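Local coordinates for protein transcription factor tau 138 kDa subunit (Saccharomyces cerevisiae, PDB 5AIM) that helps TFIIIC, within its tauB domain, bind boxB promoter DNA of tRNA genes for RNA polymerase III recruitment, and is represented here by its central extended winged-helix domain, at residues G68-P73 against I79-T84; Q13-I18 against D59-S64; K20-I25 against E33-S38. All coordinates share one frame; numbering follows the deposited sequence.

Contact 1 (G68-P73 against I79-T84)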
loop_
_atom_site.group_PDB
_atom_site.type_symbol
_atom_site.label_atom_id
_atom_site.label_comp_id
_atom_site.label_asym_id
_atom_site.label_seq_id
_atom_site.Cartn_x
_atom_site.Cartn_y
_atom_site.Cartn_z
ATOM N N GLY A 68 -4.342 1.950 7.182
ATOM C CA GLY A 68 -3.631 2.620 8.254
ATOM C C GLY A 68 -2.201 2.845 7.810
ATOM O O GLY A 68 -1.678 2.094 6.974
ATOM N N ALA A 69 -1.568 3.868 8.382
ATOM C CA ALA A 69 -0.187 4.197 8.061
ATOM C C ALA A 69 0.534 4.772 9.269
ATOM O O ALA A 69 -0.033 5.554 10.026
ATOM C CB ALA A 69 -0.132 5.173 6.895
ATOM N N ARG A 70 1.788 4.377 9.457
ATOM C CA ARG A 70 2.583 5.010 10.503
ATOM C C ARG A 70 4.066 4.788 10.287
ATOM O O ARG A 70 4.464 3.833 9.626
ATOM C CB ARG A 70 2.150 4.527 11.894
ATOM C CG ARG A 70 2.628 3.139 12.292
ATOM C CD ARG A 70 2.385 2.898 13.779
ATOM N NE ARG A 70 1.018 2.455 14.041
ATOM C CZ ARG A 70 0.688 1.323 14.657
ATOM N NH1 ARG A 70 1.620 0.488 15.107
ATOM N NH2 ARG A 70 -0.593 1.028 14.833
ATOM N N THR A 71 4.880 5.683 10.842
ATOM C CA THR A 71 6.320 5.556 10.736
ATOM C C THR A 71 6.823 4.618 11.820
ATOM O O THR A 71 6.503 4.779 12.998
ATOM C CB THR A 71 7.022 6.915 10.867
ATOM O OG1 THR A 71 6.558 7.794 9.835
ATOM C CG2 THR A 71 8.540 6.761 10.754
ATOM N N GLU A 72 7.593 3.625 11.405
ATOM C CA GLU A 72 8.245 2.718 12.328
ATOM C C GLU A 72 9.491 3.435 12.846
ATOM O O GLU A 72 10.403 3.711 12.075
ATOM C CB GLU A 72 8.605 1.424 11.597
ATOM C CG GLU A 72 8.954 0.272 12.512
ATOM C CD GLU A 72 10.309 0.448 13.160
ATOM O OE1 GLU A 72 11.320 0.361 12.436
ATOM O OE2 GLU A 72 10.357 0.675 14.386
ATOM N N PRO A 73 9.527 3.749 14.150
ATOM C CA PRO A 73 10.537 4.700 14.638
ATOM C C PRO A 73 11.985 4.209 14.602
ATOM O O PRO A 73 12.901 5.028 14.479
ATOM C CB PRO A 73 10.089 4.974 16.079
ATOM C CG PRO A 73 9.316 3.767 16.469
ATOM C CD PRO A 73 8.630 3.298 15.229
ATOM N N ILE A 79 5.067 2.223 7.395
ATOM C CA ILE A 79 4.261 1.013 7.352
ATOM C C ILE A 79 2.850 1.375 6.941
ATOM O O ILE A 79 2.269 2.328 7.477
ATOM C CB ILE A 79 4.146 0.333 8.735
ATOM C CG1 ILE A 79 5.491 0.267 9.452
ATOM C CG2 ILE A 79 3.567 -1.065 8.579
ATOM C CD1 ILE A 79 5.372 -0.158 10.906
ATOM N N ILE A 80 2.307 0.610 5.993
ATOM C CA ILE A 80 0.876 0.635 5.711
ATOM C C ILE A 80 0.273 -0.701 6.115
ATOM O O ILE A 80 0.955 -1.743 6.111
ATOM C CB ILE A 80 0.540 0.965 4.234
ATOM C CG1 ILE A 80 1.236 0.006 3.266
ATOM C CG2 ILE A 80 0.899 2.420 3.936
ATOM C CD1 ILE A 80 0.662 0.060 1.853
ATOM N N PHE A 81 -0.996 -0.664 6.502
ATOM C CA PHE A 81 -1.654 -1.872 6.962
ATOM C C PHE A 81 -3.163 -1.814 6.783
ATOM O O PHE A 81 -3.753 -0.745 6.766
ATOM C CB PHE A 81 -1.284 -2.169 8.427
ATOM C CG PHE A 81 -1.495 -1.015 9.366
ATOM C CD1 PHE A 81 -0.511 -0.058 9.536
ATOM C CD2 PHE A 81 -2.660 -0.905 10.104
ATOM C CE1 PHE A 81 -0.694 0.997 10.409
ATOM C CE2 PHE A 81 -2.850 0.147 10.977
ATOM C CZ PHE A 81 -1.863 1.099 11.132
ATOM N N LEU A 82 -3.772 -2.983 6.622
ATOM C CA LEU A 82 -5.222 -3.085 6.673
ATOM C C LEU A 82 -5.646 -2.739 8.097
ATOM O O LEU A 82 -5.113 -3.304 9.052
ATOM C CB LEU A 82 -5.677 -4.491 6.293
ATOM C CG LEU A 82 -5.373 -4.900 4.853
ATOM C CD1 LEU A 82 -5.760 -6.351 4.587
ATOM C CD2 LEU A 82 -6.089 -3.992 3.859
ATOM N N PRO A 83 -6.582 -1.792 8.254
ATOM C CA PRO A 83 -6.880 -1.266 9.593
ATOM C C PRO A 83 -7.251 -2.313 10.640
ATOM O O PRO A 83 -7.061 -2.045 11.828
ATOM C CB PRO A 83 -8.072 -0.343 9.340
ATOM C CG PRO A 83 -7.904 0.101 7.940
ATOM C CD PRO A 83 -7.336 -1.074 7.209
ATOM N N THR A 84 -7.758 -3.470 10.221
ATOM C CA THR A 84 -8.218 -4.487 11.166
ATOM C C THR A 84 -7.259 -5.671 11.316
ATOM O O THR A 84 -7.609 -6.674 11.931
ATOM C CB THR A 84 -9.595 -5.038 10.756
ATOM O OG1 THR A 84 -9.477 -5.740 9.512
ATOM C CG2 THR A 84 -10.605 -3.908 10.614
#
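Gly68 O takes one N-H...O hydrogen bond, from Phe81 N at 2.9 Å and tilted 32° out of the carbonyl plane, and beside it a weaker CA-H...O contact from Ile80 CA at 3.2 Å. This is the wing of the extended winged helix, a beta hairpin in which strand 68-71 runs antiparallel to strand 78-81. Gly68 N to Phe81 O, 2.8 Å, completes the first hydrogen-bonded pair. In the next, Arg70 with Ile79, Ile79 N reaches Arg70 O at 2.8 Å in the straightest of the four bonds, 167° at the hydrogen. Between them lies the non-hydrogen-bonded pair, where Ala69 CB meets Ile80 CG2 at 4.2 Å.

With CG between its backbone N and carbonyl carbon (chi1 52°), Phe81 leans toward strand 68-71, and Gly68 CA sits over the ring face, 3.8 Å from the ring centroid, as a CH-pi contact. Arg70 NH2 comes obliquely to Phe81 CZ at 3.9 Å, while NH1 forms a salt bridge with Glu87. Farther along, Glu72 CB rests on Ile79 CD1 at 3.7 Å, its carboxylate turned to Val74 N and Ser75 OG. The backbone thus ties the strands together, and the ring can lie flat on Gly68 because no CB stands in its way.

Contact 2 (Q13-I18 against D59-S64)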
loop_
_atom_site.group_PDB
_atom_site.type_symbol
_atom_site.label_atom_id
_atom_site.label_comp_id
_atom_site.label_asym_id
_atom_site.label_seq_id
_atom_site.Cartn_x
_atom_site.Cartn_y
_atom_site.Cartn_z
ATOM N N GLN A 13 -9.062 1.562 -10.146
ATOM C CA GLN A 13 -8.450 0.268 -10.449
ATOM C C GLN A 13 -7.173 0.052 -9.623
ATOM O O GLN A 13 -6.949 -1.028 -9.029
ATOM C CB GLN A 13 -8.147 0.165 -11.949
ATOM C CG GLN A 13 -7.613 -1.198 -12.378
ATOM C CD GLN A 13 -7.196 -1.234 -13.835
ATOM O OE1 GLN A 13 -6.978 -0.195 -14.457
ATOM N NE2 GLN A 13 -7.080 -2.437 -14.387
ATOM N N ARG A 14 -6.332 1.083 -9.581
ATOM C CA ARG A 14 -5.107 0.991 -8.784
ATOM C C ARG A 14 -5.393 0.814 -7.286
ATOM O O ARG A 14 -4.717 0.025 -6.600
ATOM C CB ARG A 14 -4.191 2.194 -9.036
ATOM C CG ARG A 14 -3.599 2.198 -10.438
ATOM C CD ARG A 14 -2.587 3.312 -10.643
ATOM N NE ARG A 14 -3.164 4.644 -10.446
ATOM C CZ ARG A 14 -3.584 5.455 -11.412
ATOM N NH1 ARG A 14 -3.530 5.098 -12.691
ATOM N NH2 ARG A 14 -4.076 6.646 -11.084
ATOM N N GLN A 15 -6.389 1.531 -6.768
ATOM C CA GLN A 15 -6.812 1.301 -5.383
ATOM C C GLN A 15 -7.302 -0.139 -5.125
ATOM O O GLN A 15 -6.956 -0.759 -4.100
ATOM C CB GLN A 15 -7.861 2.338 -4.963
ATOM C CG GLN A 15 -7.319 3.759 -4.899
ATOM C CD GLN A 15 -8.352 4.738 -4.429
ATOM O OE1 GLN A 15 -8.826 4.651 -3.304
ATOM N NE2 GLN A 15 -8.713 5.685 -5.290
ATOM N N ARG A 16 -8.100 -0.685 -6.040
ATOM C CA ARG A 16 -8.501 -2.085 -5.897
ATOM C C ARG A 16 -7.289 -3.010 -5.862
ATOM O O ARG A 16 -7.256 -3.985 -5.079
ATOM C CB ARG A 16 -9.447 -2.513 -7.023
ATOM C CG ARG A 16 -10.836 -1.884 -6.958
ATOM C CD ARG A 16 -11.824 -2.629 -7.860
ATOM N NE ARG A 16 -11.339 -2.776 -9.235
ATOM C CZ ARG A 16 -11.462 -1.863 -10.196
ATOM N NH1 ARG A 16 -12.057 -0.696 -9.965
ATOM N NH2 ARG A 16 -10.973 -2.120 -11.402
ATOM N N ALA A 17 -6.316 -2.734 -6.734
ATOM C CA ALA A 17 -5.088 -3.543 -6.766
ATOM C C ALA A 17 -4.322 -3.458 -5.445
ATOM O O ALA A 17 -3.887 -4.476 -4.892
ATOM C CB ALA A 17 -4.195 -3.113 -7.912
ATOM N N ILE A 18 -4.133 -2.243 -4.947
ATOM C CA ILE A 18 -3.450 -2.053 -3.666
ATOM C C ILE A 18 -4.156 -2.849 -2.571
ATOM O O ILE A 18 -3.514 -3.553 -1.777
ATOM C CB ILE A 18 -3.408 -0.558 -3.299
ATOM C CG1 ILE A 18 -2.463 0.177 -4.247
ATOM C CG2 ILE A 18 -2.948 -0.344 -1.866
ATOM C CD1 ILE A 18 -2.685 1.679 -4.287
ATOM N N ASP A 59 -1.875 7.102 -1.027
ATOM C CA ASP A 59 -2.190 8.264 -0.200
ATOM C C ASP A 59 -3.703 8.481 -0.104
ATOM O O ASP A 59 -4.243 8.735 0.992
ATOM C CB ASP A 59 -1.520 9.526 -0.747
ATOM C CG ASP A 59 -0.025 9.548 -0.505
ATOM O OD1 ASP A 59 0.461 8.756 0.329
ATOM O OD2 ASP A 59 0.665 10.370 -1.146
ATOM N N LEU A 60 -4.391 8.387 -1.244
ATOM C CA LEU A 60 -5.849 8.487 -1.208
ATOM C C LEU A 60 -6.442 7.463 -0.248
ATOM O O LEU A 60 -7.353 7.774 0.526
ATOM C CB LEU A 60 -6.465 8.311 -2.593
ATOM C CG LEU A 60 -6.243 9.432 -3.602
ATOM C CD1 LEU A 60 -6.996 9.120 -4.882
ATOM C CD2 LEU A 60 -6.677 10.769 -3.039
ATOM N N MET A 61 -5.918 6.241 -0.285
ATOM C CA MET A 61 -6.408 5.202 0.623
ATOM C C MET A 61 -6.088 5.449 2.100
ATOM O O MET A 61 -6.906 5.162 2.974
ATOM C CB MET A 61 -5.886 3.843 0.184
ATOM C CG MET A 61 -6.442 3.457 -1.158
ATOM S SD MET A 61 -5.699 1.972 -1.813
ATOM C CE MET A 61 -6.530 0.721 -0.837
ATOM N N VAL A 62 -4.904 5.973 2.391
ATOM C CA VAL A 62 -4.597 6.309 3.776
ATOM C C VAL A 62 -5.512 7.425 4.270
ATOM O O VAL A 62 -6.041 7.357 5.385
ATOM C CB VAL A 62 -3.121 6.713 3.964
ATOM C CG1 VAL A 62 -2.882 7.278 5.369
ATOM C CG2 VAL A 62 -2.217 5.520 3.700
ATOM N N GLU A 63 -5.707 8.453 3.451
ATOM C CA GLU A 63 -6.505 9.590 3.898
ATOM C C GLU A 63 -7.978 9.231 4.114
ATOM O O GLU A 63 -8.630 9.802 4.994
ATOM C CB GLU A 63 -6.357 10.775 2.940
ATOM C CG GLU A 63 -4.993 11.456 3.021
ATOM C CD GLU A 63 -4.650 11.926 4.426
ATOM O OE1 GLU A 63 -5.507 12.569 5.069
ATOM O OE2 GLU A 63 -3.526 11.639 4.891
ATOM N N SER A 64 -8.494 8.283 3.334
ATOM C CA SER A 64 -9.883 7.851 3.486
ATOM C C SER A 64 -10.025 6.702 4.484
ATOM O O SER A 64 -11.124 6.183 4.693
ATOM C CB SER A 64 -10.484 7.461 2.135
ATOM O OG SER A 64 -9.840 6.330 1.585
#
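Met61 SD sits against Ile18 CG2 at 3.6 Å, an apolar touch between helix 5-24 and helix 52-63 of this winged helix. By topology these are its first and third helices, and helix 52-63 probably corresponds in position to the recognition helix of DNA-binding relatives. The short segments pass with their axes 10.7 Å apart at 71°, a distance bridged by side chains with no hydrogen bond across.

The Met61 chain runs antiparallel alongside those of Gln15 and Ile18. A bend at its last torsion (chi3 77°) carries the methyl round to the first helix, where Met61 CE lies 3.6 Å from the backbone Gln15 O. Gln15 reaches back with an extended chain: its CG packs on Met61 SD at 3.9 Å, and its OE1 comes to 3.4 Å from Met61 CG. At the outer side Gln15 NE2 meets Leu60 CD1 at 3.9 Å, the two side chains crossing at about a right angle. With an alanine at Met61 the sulfur and methyl are gone, which would probably open a gap beside Ile18 and leave the stem of Gln15 free to shift.

In the next shell, Leu67 touches both Ile18 and Met61, and Leu19 also reaches Met61. Asp57, one turn before Met61, lies against Gln15 and Ile18 and forms a salt bridge with Arg14, a polar tie between the same helices. Ser11 touches Leu60 and accepts a weak hydrogen bond from Gln15 NE2. Where helix 52-63 finishes, Ser64 N and Ser64 OG bond to Leu60 O, each at 3.1 Å, from opposite faces of its carbonyl plane.

Contact 3 (K20-I25 against E33-S38)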
loop_
_atom_site.group_PDB
_atom_site.type_symbol
_atom_site.label_atom_id
_atom_site.label_comp_id
_atom_site.label_asym_id
_atom_site.label_seq_id
_atom_site.Cartn_x
_atom_site.Cartn_y
_atom_site.Cartn_z
ATOM N N LYS A 20 -6.208 -5.540 -2.867
ATOM C CA LYS A 20 -6.053 -6.987 -3.076
ATOM C C LYS A 20 -4.644 -7.478 -2.711
ATOM O O LYS A 20 -4.473 -8.531 -2.072
ATOM C CB LYS A 20 -6.403 -7.376 -4.521
ATOM C CG LYS A 20 -6.149 -8.842 -4.883
ATOM C CD LYS A 20 -6.935 -9.816 -4.022
ATOM C CE LYS A 20 -8.374 -9.941 -4.483
ATOM N NZ LYS A 20 -9.165 -10.767 -3.530
ATOM N N VAL A 21 -3.637 -6.712 -3.119
ATOM C CA VAL A 21 -2.260 -7.058 -2.789
ATOM C C VAL A 21 -2.054 -7.025 -1.278
ATOM O O VAL A 21 -1.449 -7.941 -0.718
ATOM C CB VAL A 21 -1.267 -6.132 -3.512
ATOM C CG1 VAL A 21 0.138 -6.290 -2.969
ATOM C CG2 VAL A 21 -1.297 -6.414 -5.002
ATOM N N MET A 22 -2.573 -5.992 -0.620
ATOM C CA MET A 22 -2.441 -5.927 0.830
ATOM C C MET A 22 -3.075 -7.134 1.504
ATOM O O MET A 22 -2.479 -7.707 2.425
ATOM C CB MET A 22 -3.026 -4.628 1.380
ATOM C CG MET A 22 -2.135 -3.419 1.127
ATOM S SD MET A 22 -0.554 -3.484 2.005
ATOM C CE MET A 22 -1.105 -3.343 3.708
ATOM N N ASN A 23 -4.259 -7.549 1.055
ATOM C CA ASN A 23 -4.814 -8.785 1.607
ATOM C C ASN A 23 -3.929 -9.996 1.332
ATOM O O ASN A 23 -3.693 -10.829 2.217
ATOM C CB ASN A 23 -6.217 -9.051 1.077
ATOM C CG ASN A 23 -7.276 -8.372 1.905
ATOM O OD1 ASN A 23 -7.780 -8.935 2.877
ATOM N ND2 ASN A 23 -7.598 -7.144 1.547
ATOM N N THR A 24 -3.445 -10.095 0.100
ATOM C CA THR A 24 -2.628 -11.240 -0.302
ATOM C C THR A 24 -1.341 -11.385 0.522
ATOM O O THR A 24 -0.990 -12.490 0.936
ATOM C CB THR A 24 -2.296 -11.170 -1.805
ATOM O OG1 THR A 24 -3.520 -11.168 -2.552
ATOM C CG2 THR A 24 -1.468 -12.359 -2.246
ATOM N N ILE A 25 -0.650 -10.271 0.767
ATOM C CA ILE A 25 0.648 -10.331 1.436
ATOM C C ILE A 25 0.596 -10.324 2.968
ATOM O O ILE A 25 1.642 -10.303 3.614
ATOM C CB ILE A 25 1.590 -9.217 0.928
ATOM C CG1 ILE A 25 1.073 -7.845 1.364
ATOM C CG2 ILE A 25 1.750 -9.334 -0.592
ATOM C CD1 ILE A 25 1.827 -6.676 0.764
ATOM N N GLU A 33 10.101 -0.339 -2.512
ATOM C CA GLU A 33 10.102 -0.948 -3.845
ATOM C C GLU A 33 9.395 -2.303 -3.919
ATOM O O GLU A 33 8.623 -2.535 -4.844
ATOM C CB GLU A 33 11.537 -1.092 -4.344
ATOM C CG GLU A 33 11.663 -1.657 -5.750
ATOM C CD GLU A 33 13.091 -1.617 -6.260
ATOM O OE1 GLU A 33 13.928 -2.393 -5.756
ATOM O OE2 GLU A 33 13.378 -0.804 -7.164
ATOM N N GLN A 34 9.646 -3.181 -2.953
ATOM C CA GLN A 34 9.050 -4.518 -2.948
ATOM C C GLN A 34 7.519 -4.446 -3.055
ATOM O O GLN A 34 6.875 -5.203 -3.831
ATOM C CB GLN A 34 9.462 -5.263 -1.672
ATOM C CG GLN A 34 8.897 -6.669 -1.550
ATOM C CD GLN A 34 9.369 -7.377 -0.296
ATOM O OE1 GLN A 34 10.325 -6.948 0.350
ATOM N NE2 GLN A 34 8.697 -8.466 0.057
ATOM N N PHE A 35 6.924 -3.531 -2.295
ATOM C CA PHE A 35 5.474 -3.385 -2.317
ATOM C C PHE A 35 4.984 -2.897 -3.679
ATOM O O PHE A 35 4.039 -3.468 -4.272
ATOM C CB PHE A 35 4.973 -2.447 -1.218
ATOM C CG PHE A 35 3.487 -2.251 -1.260
ATOM C CD1 PHE A 35 2.646 -3.275 -0.864
ATOM C CD2 PHE A 35 2.932 -1.074 -1.728
ATOM C CE1 PHE A 35 1.281 -3.130 -0.920
ATOM C CE2 PHE A 35 1.554 -0.930 -1.790
ATOM C CZ PHE A 35 0.740 -1.958 -1.373
ATOM N N TYR A 36 5.599 -1.834 -4.184
ATOM C CA TYR A 36 5.196 -1.302 -5.478
ATOM C C TYR A 36 5.366 -2.333 -6.588
ATOM O O TYR A 36 4.534 -2.429 -7.501
ATOM C CB TYR A 36 5.962 -0.018 -5.794
ATOM C CG TYR A 36 5.558 1.144 -4.920
ATOM C CD1 TYR A 36 4.339 1.779 -5.112
ATOM C CD2 TYR A 36 6.392 1.621 -3.916
ATOM C CE1 TYR A 36 3.958 2.846 -4.326
ATOM C CE2 TYR A 36 6.019 2.690 -3.124
ATOM C CZ TYR A 36 4.800 3.295 -3.334
ATOM O OH TYR A 36 4.419 4.360 -2.557
ATOM N N GLU A 37 6.432 -3.121 -6.502
ATOM C CA GLU A 37 6.667 -4.171 -7.482
ATOM C C GLU A 37 5.547 -5.205 -7.409
ATOM O O GLU A 37 5.058 -5.673 -8.446
ATOM C CB GLU A 37 8.026 -4.838 -7.252
ATOM C CG GLU A 37 8.437 -5.794 -8.363
ATOM C CD GLU A 37 8.602 -5.098 -9.702
ATOM O OE1 GLU A 37 9.105 -3.955 -9.723
ATOM O OE2 GLU A 37 8.219 -5.691 -10.733
ATOM N N SER A 38 5.147 -5.578 -6.197
ATOM C CA SER A 38 4.003 -6.486 -6.044
ATOM C C SER A 38 2.726 -5.919 -6.680
ATOM O O SER A 38 2.007 -6.649 -7.393
ATOM C CB SER A 38 3.728 -6.841 -4.584
ATOM O OG SER A 38 4.759 -7.649 -4.044
#
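In the helical core of the winged helix, Val21, Met22 and Ile25 close round the ring of Phe35 where the first helix meets the second. Met22 SD and Val21 CG1 both come nearest the ring at Phe35 CE1, at 3.5 and 3.9 Å, each approaching obliquely. Ile25 differs. Its CD1 comes up to the ring edge, in the plane, 3.9 Å from Phe35 CD1.

Met22 and Phe35 make a Met-aromatic contact, the sulfur 4.5 Å from the ring centroid and 55° off its normal. Bends at the second and third torsions of Met22 curl its chain beside the aromatic group rather than straight past it. Phe35 for its part has CG anti to the backbone N (chi1 178°), and this swings the ring toward helix 5-24 although its CB does not point there.

Helices 5-24 and 33-43 are the first two of the fold, joined by the short strand 28-30 and its flanking loops; as in other members of the helix-turn-helix clan, apolar residues fill the space between them. The axes of the two short segments pass 10.8 Å apart at 116°. One turn beyond Phe35, Ser38 packs its CB 4.0 Å from Val21 CG1. Ile80 of the wing touches both Met22 and Phe35, and Tyr42 lies on Val21 farther along helix 33-43. Beside the sulfur, Met22 CG also lies along the ring, 4.1 Å from Phe35 CZ.

Contact 3 is the buried one; contacts 1 and 2 are partly buried and reach the surface. Contacts 2 and 3 both use helix 5-24, setting it against helix 52-63 and helix 33-43, and contact 3 nests within the chain loop that contact 2 closes. They meet where Ile18 CG2 approaches Phe35 CZ. Contact 2 gathers round the Met61 thioether and contact 3 round the Phe35 ring, which takes the Met22 thioether among its neighbours; contact 1 instead depends on backbone hydrogen bonds. The hairpin still joins the helices: Ala69 CB packs on Val62 CG1, and Met22 CE lies against Ile80 O and Phe81 CA.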